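Local coordinates for protein gamma-glutamyltranspeptidase (Klebsiella pneumoniae subsp. pneumoniae, PDB 5HFT) that converts oxamate to oxalate in the uric acid degradation pathway and belongs to the gamma-glutamyltransferase family of hydrolases, at residues L47-E52 with V151-A156; S55-M60 with V135-I140; D80-I85 with A94-G99; T130-V135 with S225-P230; D157-A162 with T214-A219. All coordinates share one frame; numbering follows the deposited sequence.

Contact 1. Residues L47-E52 with V151-A156; sequences LAILRE and VARLLA
A side-on salt bridge between Glu52 and Arg153, laid over an apolar Ile49-Leu154 contact, ties the C-terminal end of helix 40-51 to the short helix 151-154. Arg153 grips the carboxylate with two nitrogens, one to each oxygen. Its NE donates to Glu52 OE1 at 2.8 Å, and its NH2 donates to Glu52 OE2 at 2.6 Å. Both oxygens use their syn lone pairs, and the carboxylate and guanidinium planes lie only 25° apart, so the two charges meet almost coplanar along one side of the arginine. The arginine gets there because CG sets out anti to the backbone N (chi1 -180°) and the chain then bends at chi2. Glu52, the first residue to leave the helix, reaches across with an extended chain, long enough to bring both carboxylate oxygens to the arginine. A weak, long ion pair with Asp157 gives the same guanidinium a second acidic neighbour through NH1. Beneath the bridge the surface turns apolar: the branched Ile49 also packs on Ala62 of helix 56-70, and Leu154 touches Glu58 there. Ile49 CD1 lies 4.1 Å from Leu154 CD2 and sits over the centre of one guanidinium face, 3.9 Å from Arg153 CZ.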
# COMPACT_ATOMS: atom_id res chain seq x y z
N LEU A 47 0.34 -7.29 -15.42
CA LEU A 47 -0.32 -8.18 -16.37
C LEU A 47 0.67 -8.85 -17.31
O LEU A 47 0.49 -10.03 -17.66
CB LEU A 47 -1.35 -7.43 -17.18
CG LEU A 47 -2.33 -8.39 -17.82
CD1 LEU A 47 -3.14 -9.02 -16.70
CD2 LEU A 47 -3.20 -7.65 -18.82
N ALA A 48 1.70 -8.13 -17.74
CA ALA A 48 2.66 -8.73 -18.67
C ALA A 48 3.35 -9.92 -18.02
O ALA A 48 3.41 -11.01 -18.61
CB ALA A 48 3.67 -7.69 -19.16
N ILE A 49 3.79 -9.76 -16.77
CA ILE A 49 4.51 -10.83 -16.07
C ILE A 49 3.65 -12.08 -16.00
O ILE A 49 4.14 -13.21 -16.18
CB ILE A 49 4.92 -10.34 -14.66
CG1 ILE A 49 5.95 -9.22 -14.78
CG2 ILE A 49 5.46 -11.51 -13.78
CD1 ILE A 49 7.15 -9.60 -15.60
N LEU A 50 2.37 -11.92 -15.72
CA LEU A 50 1.45 -13.05 -15.74
C LEU A 50 1.47 -13.73 -17.11
O LEU A 50 1.76 -14.93 -17.22
CB LEU A 50 0.05 -12.56 -15.40
CG LEU A 50 -0.09 -12.09 -13.96
CD1 LEU A 50 -1.53 -11.72 -13.70
CD2 LEU A 50 0.38 -13.17 -13.01
N ARG A 51 1.17 -12.97 -18.17
CA ARG A 51 1.17 -13.53 -19.52
C ARG A 51 2.51 -14.14 -19.91
O ARG A 51 2.57 -14.92 -20.87
CB ARG A 51 0.83 -12.44 -20.53
CG ARG A 51 -0.61 -12.00 -20.60
CD ARG A 51 -0.79 -11.42 -21.98
NE ARG A 51 -2.14 -10.99 -22.28
CZ ARG A 51 -2.99 -11.68 -23.02
NH1 ARG A 51 -2.63 -12.87 -23.49
NH2 ARG A 51 -4.19 -11.19 -23.28
N GLU A 52 3.59 -13.79 -19.22
CA GLU A 52 4.90 -14.35 -19.52
C GLU A 52 5.19 -15.57 -18.67
O GLU A 52 6.35 -15.99 -18.59
CB GLU A 52 6.00 -13.31 -19.30
CG GLU A 52 6.07 -12.15 -20.32
CD GLU A 52 7.11 -11.07 -19.95
OE1 GLU A 52 8.25 -11.40 -19.57
OE2 GLU A 52 6.75 -9.88 -20.02
N VAL A 151 15.10 -11.27 -11.99
CA VAL A 151 14.83 -9.95 -11.41
C VAL A 151 14.90 -8.85 -12.48
O VAL A 151 14.04 -7.97 -12.53
CB VAL A 151 15.81 -9.68 -10.25
CG1 VAL A 151 17.26 -9.86 -10.70
CG2 VAL A 151 15.64 -8.28 -9.71
N ALA A 152 15.91 -8.92 -13.37
CA ALA A 152 16.06 -7.94 -14.44
C ALA A 152 14.82 -7.85 -15.31
O ALA A 152 14.60 -6.83 -15.97
CB ALA A 152 17.29 -8.26 -15.29
N ARG A 153 14.04 -8.92 -15.36
CA ARG A 153 12.76 -8.88 -16.05
C ARG A 153 11.70 -8.15 -15.22
O ARG A 153 10.94 -7.34 -15.76
CB ARG A 153 12.30 -10.30 -16.38
CG ARG A 153 10.98 -10.35 -17.10
CD ARG A 153 11.07 -9.58 -18.40
NE ARG A 153 9.75 -9.19 -18.89
CZ ARG A 153 9.16 -8.04 -18.60
NH1 ARG A 153 9.78 -7.16 -17.82
NH2 ARG A 153 7.95 -7.75 -19.08
N LEU A 154 11.67 -8.39 -13.89
CA LEU A 154 10.63 -7.77 -13.07
C LEU A 154 10.73 -6.25 -13.02
O LEU A 154 9.71 -5.57 -12.83
CB LEU A 154 10.69 -8.34 -11.66
CG LEU A 154 10.63 -9.86 -11.52
CD1 LEU A 154 10.51 -10.21 -10.05
CD2 LEU A 154 9.47 -10.47 -12.31
N LEU A 155 11.94 -5.69 -13.16
CA LEU A 155 12.14 -4.24 -13.12
C LEU A 155 12.22 -3.61 -14.50
O LEU A 155 12.38 -2.39 -14.59
CB LEU A 155 13.42 -3.89 -12.37
CG LEU A 155 13.54 -4.48 -10.98
CD1 LEU A 155 14.94 -4.17 -10.47
CD2 LEU A 155 12.45 -3.92 -10.10
N ALA A 156 12.14 -4.40 -15.56
CA ALA A 156 12.38 -3.88 -16.90
C ALA A 156 11.47 -2.68 -17.19
O ALA A 156 11.95 -1.63 -17.63
CB ALA A 156 12.21 -4.98 -17.93

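Contact 2. Residues S55-M60 with V135-I140; sequences SAIEAM and VEALRI
Ile57 places CG2 anti to its backbone N and CG1 beside that nitrogen (chi1 -76°), so its branches spread over Ala137 and Ile140 of the facing helix. The two segments form a nearly antiparallel helix pair, their N-to-C directions 158° apart and their axes 9.2 Å apart at closest approach. It belongs to a helical layer packed on the hairpin 80-97, as in the layered sandwich of the Ntn-hydrolases. Ile57 CG2 rests 3.7 Å from Ala137 CB and 3.5 Å from Ala137 O; the small alanine lets the branched side chain come right up to the neighbouring backbone. The other branch carries Ile57 CD1 to 4.2 Å from Ile140 CG2. Alongside, Leu138 and Glu58 cross at about a right angle, with Leu138 CD2 3.7 Å from Glu58 CG, so the glutamate offers its aliphatic part to the leucine while its carboxylate turns to polar work. Glu58 OE2 receives the backbone N-H of Leu149, and OE1 closes a capping box with Ser55 at the start of the helix. The serine side chain returns weak bonds to the N-H groups of Ile57 and Glu58. Its hydroxyl is also linked to Ser141 OG. The reciprocal half of the box is nearly straight: Ser55 N donates to the anti lone pair of Glu58 OE1 at 3.1 Å and 176°.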
# COMPACT_ATOMS: atom_id res chain seq x y z
N SER A 55 4.25 -15.49 -11.71
CA SER A 55 3.26 -15.65 -10.66
C SER A 55 2.64 -14.31 -10.28
O SER A 55 3.15 -13.24 -10.64
CB SER A 55 3.90 -16.29 -9.42
OG SER A 55 4.64 -15.35 -8.66
N ALA A 56 1.53 -14.36 -9.54
CA ALA A 56 0.91 -13.12 -9.08
C ALA A 56 1.87 -12.27 -8.25
O ALA A 56 1.74 -11.04 -8.23
CB ALA A 56 -0.34 -13.41 -8.28
N ILE A 57 2.81 -12.89 -7.53
CA ILE A 57 3.70 -12.11 -6.68
C ILE A 57 4.73 -11.36 -7.52
O ILE A 57 4.88 -10.14 -7.41
CB ILE A 57 4.37 -13.00 -5.62
CG1 ILE A 57 3.38 -13.34 -4.51
CG2 ILE A 57 5.56 -12.29 -5.02
CD1 ILE A 57 3.70 -14.60 -3.77
N GLU A 58 5.41 -12.08 -8.42
CA GLU A 58 6.36 -11.42 -9.31
C GLU A 58 5.65 -10.35 -10.13
O GLU A 58 6.22 -9.28 -10.39
CB GLU A 58 7.03 -12.47 -10.20
CG GLU A 58 7.68 -13.65 -9.43
CD GLU A 58 8.11 -14.82 -10.34
OE1 GLU A 58 7.24 -15.42 -11.01
OE2 GLU A 58 9.32 -15.13 -10.39
N ALA A 59 4.41 -10.60 -10.53
CA ALA A 59 3.64 -9.57 -11.21
C ALA A 59 3.40 -8.39 -10.29
O ALA A 59 3.41 -7.24 -10.74
CB ALA A 59 2.31 -10.14 -11.73
N MET A 60 3.18 -8.65 -9.00
CA MET A 60 3.02 -7.56 -8.04
C MET A 60 4.31 -6.79 -7.86
O MET A 60 4.30 -5.56 -7.73
CB MET A 60 2.56 -8.07 -6.69
CG MET A 60 2.39 -6.95 -5.69
SD MET A 60 0.99 -5.93 -6.19
CE MET A 60 -0.38 -7.00 -5.72
N VAL A 135 11.91 -8.50 -1.78
CA VAL A 135 12.87 -9.60 -1.69
C VAL A 135 12.24 -10.78 -0.95
O VAL A 135 12.43 -11.93 -1.34
CB VAL A 135 14.21 -9.16 -1.05
CG1 VAL A 135 14.05 -8.71 0.37
CG2 VAL A 135 15.21 -10.31 -1.07
N GLU A 136 11.45 -10.50 0.10
CA GLU A 136 10.82 -11.57 0.87
C GLU A 136 9.69 -12.25 0.08
O GLU A 136 9.61 -13.49 0.04
CB GLU A 136 10.29 -11.03 2.20
CG GLU A 136 9.32 -12.01 2.88
CD GLU A 136 10.00 -12.90 3.90
OE1 GLU A 136 11.13 -12.55 4.30
OE2 GLU A 136 9.41 -13.92 4.30
N ALA A 137 8.80 -11.47 -0.51
CA ALA A 137 7.72 -12.05 -1.30
C ALA A 137 8.26 -12.92 -2.42
O ALA A 137 7.67 -13.95 -2.77
CB ALA A 137 6.82 -10.94 -1.86
N LEU A 138 9.38 -12.52 -3.02
CA LEU A 138 9.92 -13.29 -4.13
C LEU A 138 10.44 -14.64 -3.66
O LEU A 138 10.23 -15.66 -4.33
CB LEU A 138 11.03 -12.52 -4.83
CG LEU A 138 10.59 -11.38 -5.73
CD1 LEU A 138 11.81 -10.57 -6.18
CD2 LEU A 138 9.76 -11.89 -6.92
N ARG A 139 11.13 -14.67 -2.52
CA ARG A 139 11.55 -15.94 -1.94
C ARG A 139 10.33 -16.79 -1.60
O ARG A 139 10.38 -18.02 -1.70
CB ARG A 139 12.41 -15.70 -0.69
N ILE A 140 9.23 -16.15 -1.18
CA ILE A 140 7.97 -16.86 -1.01
C ILE A 140 7.48 -17.39 -2.35
O ILE A 140 7.05 -18.54 -2.46
CB ILE A 140 6.91 -15.95 -0.37
CG1 ILE A 140 7.27 -15.58 1.07
CG2 ILE A 140 5.56 -16.56 -0.49
CD1 ILE A 140 6.32 -14.57 1.67

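Contact 3. Residues D80-I85 with A94-G99; sequences DGFWLI and AIDASG
Ile95 lies beside Trp83 in a hydrogen-bonded pair, both pointing the same way, and its chain fills the angle between the indole and the strand. The beta carbons of Trp83 and Ile95 are 3.7 Å apart (CB to CB), and Ile95 CD1 curls over one face of the indole, a CH-pi contact 4.2 Å from the centroid of the five-membered ring. Ile85 CD1 closes in from beyond, 4.3 Å from Ile95 CD1. On this face the pair Gly81-Ala97 makes a low spot: glycine has no side chain and alanine only a methyl, and Thr130 and Gly133 of helix 130-144 settle there. The reverse face carries Phe82, whose CE2 lies 3.6 Å from Asp96 OD1 and whose CZ meets the methylene of Ser98, while Leu84 CD1 leans on the Ala94 methyl. Asp96 OD1 in turn receives the Ser98 hydroxyl. The frame is antiparallel: Trp83 N donates to Ile95 O at 3.0 Å, and Ile95 N returns the bond to Trp83 O. Where the second strand ends, Gly99 N reaches Asp80 OD1 at 3.1 Å from above the carboxylate plane, 52° out of it. Gly129 N shares that oxygen, and OD2 forms a salt bridge with a basic side chain of the other protein chain. A strand of that chain extends the ladder along 80-85, so the hairpin joins an intermolecular sheet consistent with the central sandwich of Ntn-hydrolases.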
# COMPACT_ATOMS: atom_id res chain seq x y z
N ASP A 80 7.62 2.29 2.67
CA ASP A 80 7.33 0.99 3.27
C ASP A 80 6.28 0.26 2.46
O ASP A 80 5.56 0.87 1.66
CB ASP A 80 6.85 1.19 4.71
CG ASP A 80 7.95 1.67 5.62
OD1 ASP A 80 9.13 1.36 5.32
OD2 ASP A 80 7.66 2.34 6.63
N GLY A 81 6.19 -1.06 2.67
CA GLY A 81 5.28 -1.89 1.91
C GLY A 81 4.66 -2.98 2.76
O GLY A 81 5.21 -3.40 3.78
N PHE A 82 3.48 -3.42 2.33
CA PHE A 82 2.69 -4.36 3.11
C PHE A 82 2.00 -5.36 2.19
O PHE A 82 1.31 -4.97 1.25
CB PHE A 82 1.64 -3.62 3.96
CG PHE A 82 2.23 -2.52 4.84
CD1 PHE A 82 2.49 -1.24 4.32
CD2 PHE A 82 2.49 -2.75 6.17
CE1 PHE A 82 3.01 -0.24 5.12
CE2 PHE A 82 3.02 -1.75 6.99
CZ PHE A 82 3.28 -0.49 6.47
N TRP A 83 2.19 -6.64 2.47
CA TRP A 83 1.61 -7.70 1.67
C TRP A 83 0.66 -8.53 2.52
O TRP A 83 0.94 -8.82 3.68
CB TRP A 83 2.66 -8.63 1.12
CG TRP A 83 3.69 -7.99 0.31
CD1 TRP A 83 4.62 -7.07 0.71
CD2 TRP A 83 3.95 -8.26 -1.07
NE1 TRP A 83 5.43 -6.73 -0.34
CE2 TRP A 83 5.04 -7.44 -1.45
CE3 TRP A 83 3.37 -9.10 -2.02
CZ2 TRP A 83 5.56 -7.46 -2.73
CZ3 TRP A 83 3.88 -9.11 -3.29
CH2 TRP A 83 4.97 -8.29 -3.64
N LEU A 84 -0.46 -8.90 1.92
CA LEU A 84 -1.28 -10.02 2.37
C LEU A 84 -1.36 -10.94 1.16
O LEU A 84 -1.71 -10.50 0.07
CB LEU A 84 -2.66 -9.56 2.81
CG LEU A 84 -3.48 -10.51 3.66
CD1 LEU A 84 -2.68 -10.89 4.86
CD2 LEU A 84 -4.74 -9.80 4.10
N ILE A 85 -0.95 -12.19 1.34
CA ILE A 85 -0.89 -13.16 0.26
C ILE A 85 -1.78 -14.34 0.62
O ILE A 85 -1.69 -14.88 1.73
CB ILE A 85 0.55 -13.63 0.00
CG1 ILE A 85 1.41 -12.43 -0.38
CG2 ILE A 85 0.57 -14.71 -1.04
CD1 ILE A 85 2.87 -12.77 -0.60
N ALA A 94 1.47 -12.81 5.61
CA ALA A 94 1.60 -11.37 5.74
C ALA A 94 3.06 -10.95 5.74
O ALA A 94 3.94 -11.68 6.21
CB ALA A 94 0.91 -10.88 7.02
N ILE A 95 3.33 -9.78 5.16
CA ILE A 95 4.67 -9.22 5.08
C ILE A 95 4.57 -7.78 5.56
O ILE A 95 3.95 -6.94 4.89
CB ILE A 95 5.24 -9.27 3.66
CG1 ILE A 95 5.22 -10.69 3.11
CG2 ILE A 95 6.66 -8.74 3.68
CD1 ILE A 95 5.90 -10.79 1.76
N ASP A 96 5.16 -7.48 6.71
CA ASP A 96 5.27 -6.11 7.19
C ASP A 96 6.63 -5.62 6.74
O ASP A 96 7.66 -5.91 7.36
CB ASP A 96 5.13 -6.05 8.71
CG ASP A 96 5.24 -4.63 9.25
OD1 ASP A 96 5.66 -3.74 8.49
OD2 ASP A 96 4.96 -4.41 10.45
N ALA A 97 6.66 -4.88 5.65
CA ALA A 97 7.95 -4.42 5.13
C ALA A 97 8.17 -2.95 5.48
O ALA A 97 8.41 -2.13 4.61
CB ALA A 97 8.03 -4.67 3.63
N SER A 98 8.05 -2.59 6.76
CA SER A 98 8.24 -1.22 7.18
C SER A 98 9.49 -1.09 8.04
O SER A 98 9.76 -1.93 8.90
CB SER A 98 7.00 -0.70 7.93
OG SER A 98 6.85 -1.30 9.19
N GLY A 99 10.26 -0.03 7.81
CA GLY A 99 11.54 0.13 8.46
C GLY A 99 11.48 0.79 9.82
O GLY A 99 10.54 1.51 10.15

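Contact 4. Residues T130-V135 with S225-P230; sequences TVSGWV and SFYRGP
Two aromatic side chains from the short helix 225-228 pack against the first turn of helix 130-144 in a buried contact, with Phe226 and Tyr227 set against Val131 and Ser132. Phe226 is the apolar half. Its CG stands anti to the backbone N (chi1 -174°), which carries the ring toward the valine, and chi2 (-80°) turns one face to it: Val131 CG2 sits 4.0 Å from the ring centroid in a CH-pi contact, and Val131 CG1 touches Phe226 CB at 3.8 Å. A branched residue suits the place because its two methyls divide between ring and methylene. Leu231 and Leu235 of helix 230-242 also touch this side chain. Tyr227 is the polar half. Val131 CB lies at the edge of its ring, near the plane, 3.9 Å from Tyr227 CE1, while the phenol oxygen goes past it to the backbone. Ser132 N donates to Tyr227 OH at 3.2 Å and 148°, and the hydroxyl is also hydrogen-bonded to Ala128 O. The ring itself meets that of His254, their planes nearly parallel. The phenol oxygen thus links the N-H of Ser132 with the carbonyl four residues earlier, so a tyrosine side chain bridges the buried first turn of helix 130-144 and the loop leading into it.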
# COMPACT_ATOMS: atom_id res chain seq x y z
N THR A 130 9.85 -1.29 1.55
CA THR A 130 9.22 -2.02 0.44
C THR A 130 10.18 -2.99 -0.22
O THR A 130 9.83 -4.14 -0.48
CB THR A 130 8.70 -1.09 -0.66
OG1 THR A 130 9.55 0.06 -0.87
CG2 THR A 130 7.27 -0.70 -0.44
N VAL A 131 11.40 -2.53 -0.50
CA VAL A 131 12.30 -3.36 -1.27
C VAL A 131 12.56 -4.66 -0.53
O VAL A 131 12.62 -5.73 -1.14
CB VAL A 131 13.61 -2.61 -1.58
CG1 VAL A 131 14.54 -3.47 -2.42
CG2 VAL A 131 13.27 -1.31 -2.29
N SER A 132 12.65 -4.58 0.80
CA SER A 132 12.70 -5.81 1.60
C SER A 132 11.40 -6.61 1.47
O SER A 132 11.43 -7.84 1.52
CB SER A 132 13.02 -5.48 3.06
OG SER A 132 11.96 -4.82 3.73
N GLY A 133 10.27 -5.95 1.25
CA GLY A 133 9.06 -6.70 0.98
C GLY A 133 9.16 -7.42 -0.34
O GLY A 133 8.78 -8.59 -0.46
N TRP A 134 9.71 -6.76 -1.36
CA TRP A 134 9.87 -7.45 -2.63
C TRP A 134 10.79 -8.65 -2.49
O TRP A 134 10.48 -9.73 -3.00
CB TRP A 134 10.41 -6.50 -3.71
CG TRP A 134 9.72 -5.17 -3.84
CD1 TRP A 134 8.57 -4.75 -3.21
CD2 TRP A 134 10.19 -4.06 -4.59
NE1 TRP A 134 8.29 -3.45 -3.56
CE2 TRP A 134 9.27 -3.01 -4.41
CE3 TRP A 134 11.30 -3.86 -5.41
CZ2 TRP A 134 9.44 -1.77 -5.02
CZ3 TRP A 134 11.45 -2.64 -6.03
CH2 TRP A 134 10.53 -1.61 -5.83
N VAL A 135 11.91 -8.50 -1.78
CA VAL A 135 12.87 -9.60 -1.69
C VAL A 135 12.24 -10.78 -0.95
O VAL A 135 12.43 -11.93 -1.34
CB VAL A 135 14.21 -9.16 -1.05
CG1 VAL A 135 14.05 -8.71 0.37
CG2 VAL A 135 15.21 -10.31 -1.07
N SER A 225 20.59 -5.85 -2.48
CA SER A 225 21.71 -4.92 -2.47
C SER A 225 21.30 -3.55 -1.96
O SER A 225 22.16 -2.76 -1.55
CB SER A 225 22.33 -4.81 -3.86
OG SER A 225 21.52 -4.05 -4.73
N PHE A 226 20.01 -3.25 -1.95
CA PHE A 226 19.50 -2.02 -1.37
C PHE A 226 19.88 -1.89 0.10
O PHE A 226 20.11 -0.78 0.59
CB PHE A 226 17.98 -1.99 -1.56
CG PHE A 226 17.29 -0.71 -1.15
CD1 PHE A 226 16.99 -0.47 0.19
CD2 PHE A 226 16.84 0.19 -2.10
CE1 PHE A 226 16.31 0.67 0.58
CE2 PHE A 226 16.17 1.33 -1.71
CZ PHE A 226 15.90 1.57 -0.36
N TYR A 227 19.97 -3.01 0.82
CA TYR A 227 20.35 -2.99 2.23
C TYR A 227 21.71 -3.59 2.52
O TYR A 227 22.27 -3.32 3.58
CB TYR A 227 19.30 -3.72 3.08
CG TYR A 227 17.88 -3.27 2.84
CD1 TYR A 227 17.17 -3.70 1.71
CD2 TYR A 227 17.24 -2.41 3.72
CE1 TYR A 227 15.86 -3.29 1.47
CE2 TYR A 227 15.93 -1.99 3.49
CZ TYR A 227 15.25 -2.43 2.36
OH TYR A 227 13.96 -2.02 2.13
N ARG A 228 22.26 -4.40 1.59
CA ARG A 228 23.47 -5.18 1.85
C ARG A 228 24.43 -5.24 0.66
O ARG A 228 25.31 -6.11 0.62
CB ARG A 228 23.09 -6.62 2.26
CG ARG A 228 22.55 -6.71 3.68
CD ARG A 228 21.52 -7.81 3.91
NE ARG A 228 20.64 -7.39 4.99
CZ ARG A 228 19.33 -7.28 4.90
NH1 ARG A 228 18.71 -7.62 3.78
NH2 ARG A 228 18.64 -6.84 5.94
N GLY A 229 24.29 -4.34 -0.31
CA GLY A 229 25.16 -4.32 -1.47
C GLY A 229 25.65 -2.92 -1.80
O GLY A 229 25.63 -2.01 -0.95
N PRO A 230 26.14 -2.73 -3.04
CA PRO A 230 26.66 -1.40 -3.45
C PRO A 230 25.67 -0.26 -3.27
O PRO A 230 26.05 0.82 -2.81
CB PRO A 230 27.01 -1.61 -4.94
CG PRO A 230 27.31 -3.07 -5.06
CD PRO A 230 26.37 -3.76 -4.07

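Contact 5. Residues D157-A162 with T214-A219; sequences DAIGYA and TLRMLA
Around Ile159 and Leu215 two helices run nearly antiparallel, with a signed crossing angle of -156° and axes 9.4 Å apart at closest approach; the CA atoms of these two residues come within 5.9 Å. The side chains slide past each other in opposite directions. Ile159 CG1 presses on Leu215 CB at 3.5 Å, and the leucine carries CD1 on to Ala158, 3.8 Å from its CB. Alanine suits that spot, since a single methyl admits the leucine tip close to the backbone. With CG1 anti to the carbonyl carbon (chi1 -75°), Ile159 sends CD1 along the facing helix, 3.9 Å from Arg216 CG and 4.3 Å from Ala219 CB. Isoleucine and arginine cross at about a right angle, so it is chiefly the aliphatic part of Arg216 that covers the branched chain. The arginine bends at chi3, and its NH2 forms a salt bridge with Glu163, one turn beyond Ile159 on the opposing helix. The contact is therefore apolar at its centre, with the charged group at its exposed edge. Helix 56-70 supports the buried side, Ala65 touching Ala158 and Val69 touching Leu215, while helix 230-242 lies against Thr214, Met217 and Leu218.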
# COMPACT_ATOMS: atom_id res chain seq x y z
N ASP A 157 10.16 -2.83 -16.99
CA ASP A 157 9.27 -1.71 -17.29
C ASP A 157 9.59 -0.50 -16.42
O ASP A 157 9.61 0.63 -16.92
CB ASP A 157 7.81 -2.10 -17.09
CG ASP A 157 7.38 -3.24 -17.94
OD1 ASP A 157 8.23 -3.84 -18.64
OD2 ASP A 157 6.17 -3.54 -17.93
N ALA A 158 9.87 -0.73 -15.13
CA ALA A 158 10.17 0.38 -14.23
C ALA A 158 11.39 1.17 -14.69
O ALA A 158 11.39 2.41 -14.65
CB ALA A 158 10.42 -0.14 -12.80
N ILE A 159 12.44 0.46 -15.11
CA ILE A 159 13.65 1.11 -15.60
C ILE A 159 13.34 2.00 -16.80
O ILE A 159 13.64 3.20 -16.81
CB ILE A 159 14.70 0.05 -15.94
CG1 ILE A 159 15.31 -0.49 -14.64
CG2 ILE A 159 15.75 0.63 -16.89
CD1 ILE A 159 16.13 -1.71 -14.82
N GLY A 160 12.72 1.43 -17.83
CA GLY A 160 12.46 2.15 -19.07
C GLY A 160 11.55 3.35 -18.92
O GLY A 160 11.70 4.34 -19.65
N TYR A 161 10.58 3.29 -18.01
CA TYR A 161 9.72 4.44 -17.78
C TYR A 161 10.48 5.56 -17.07
O TYR A 161 10.04 6.72 -17.13
CB TYR A 161 8.49 4.06 -16.95
CG TYR A 161 7.44 3.25 -17.69
CD1 TYR A 161 6.90 3.69 -18.89
CD2 TYR A 161 7.00 2.04 -17.18
CE1 TYR A 161 5.94 2.94 -19.56
CE2 TYR A 161 6.05 1.28 -17.82
CZ TYR A 161 5.52 1.73 -19.02
OH TYR A 161 4.58 0.96 -19.67
N ALA A 162 11.58 5.23 -16.38
CA ALA A 162 12.41 6.23 -15.73
C ALA A 162 13.32 6.95 -16.72
O ALA A 162 13.38 8.18 -16.73
CB ALA A 162 13.23 5.57 -14.60
N THR A 214 19.45 3.76 -10.24
CA THR A 214 19.13 2.98 -9.05
C THR A 214 18.46 1.66 -9.42
O THR A 214 18.90 0.59 -8.98
CB THR A 214 18.23 3.80 -8.13
OG1 THR A 214 18.90 5.01 -7.77
CG2 THR A 214 17.88 3.00 -6.88
N LEU A 215 17.41 1.72 -10.24
CA LEU A 215 16.72 0.50 -10.63
C LEU A 215 17.63 -0.42 -11.44
O LEU A 215 17.53 -1.64 -11.34
CB LEU A 215 15.45 0.84 -11.41
CG LEU A 215 14.29 1.43 -10.60
CD1 LEU A 215 13.23 2.03 -11.50
CD2 LEU A 215 13.66 0.38 -9.71
N ARG A 216 18.52 0.15 -12.25
CA ARG A 216 19.48 -0.69 -12.97
C ARG A 216 20.47 -1.36 -12.02
O ARG A 216 20.91 -2.48 -12.30
CB ARG A 216 20.22 0.11 -14.04
CG ARG A 216 19.42 0.25 -15.31
CD ARG A 216 20.31 0.68 -16.44
NE ARG A 216 20.59 2.10 -16.29
CZ ARG A 216 20.01 3.04 -17.03
NH1 ARG A 216 19.13 2.69 -17.97
NH2 ARG A 216 20.31 4.32 -16.81
N MET A 217 20.85 -0.68 -10.93
CA MET A 217 21.67 -1.32 -9.90
C MET A 217 20.94 -2.49 -9.25
O MET A 217 21.52 -3.57 -9.07
CB MET A 217 22.10 -0.31 -8.84
CG MET A 217 23.26 0.58 -9.26
SD MET A 217 23.83 1.66 -7.91
CE MET A 217 24.91 0.55 -7.00
N LEU A 218 19.66 -2.30 -8.91
CA LEU A 218 18.89 -3.40 -8.31
C LEU A 218 18.85 -4.61 -9.23
O LEU A 218 18.87 -5.75 -8.75
CB LEU A 218 17.47 -2.93 -7.98
CG LEU A 218 17.37 -1.94 -6.83
CD1 LEU A 218 15.93 -1.56 -6.52
CD2 LEU A 218 18.06 -2.49 -5.58
N ALA A 219 18.80 -4.38 -10.55
CA ALA A 219 18.69 -5.49 -11.50
C ALA A 219 20.02 -6.23 -11.66
O ALA A 219 20.03 -7.44 -11.88
CB ALA A 219 18.20 -4.98 -12.86

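How the contacts relate
Contacts 3, 2 and 1 enclose one another along the chain: contact 3 pairs the hairpin, contact 2 joins the helices just before and after it, and contact 1 the elements flanking those. Contact 2 touches both, its centre 11 Å from that of contact 1 and 12 Å from that of contact 3. Helix 130-144 serves contacts 2 and 4, which share Val135; contact 4 meets the hairpin through Thr130 and Gly133. Contact 5 falls within the chain span between the segments of contact 4, its centre about 14 Å from that of contact 4 and 12 Å from that of contact 1. Contacts 2 and 4 lie directly on the hairpin, whose sheet continues into the other chain; contacts 1 and 5 extend the helical packing away from it.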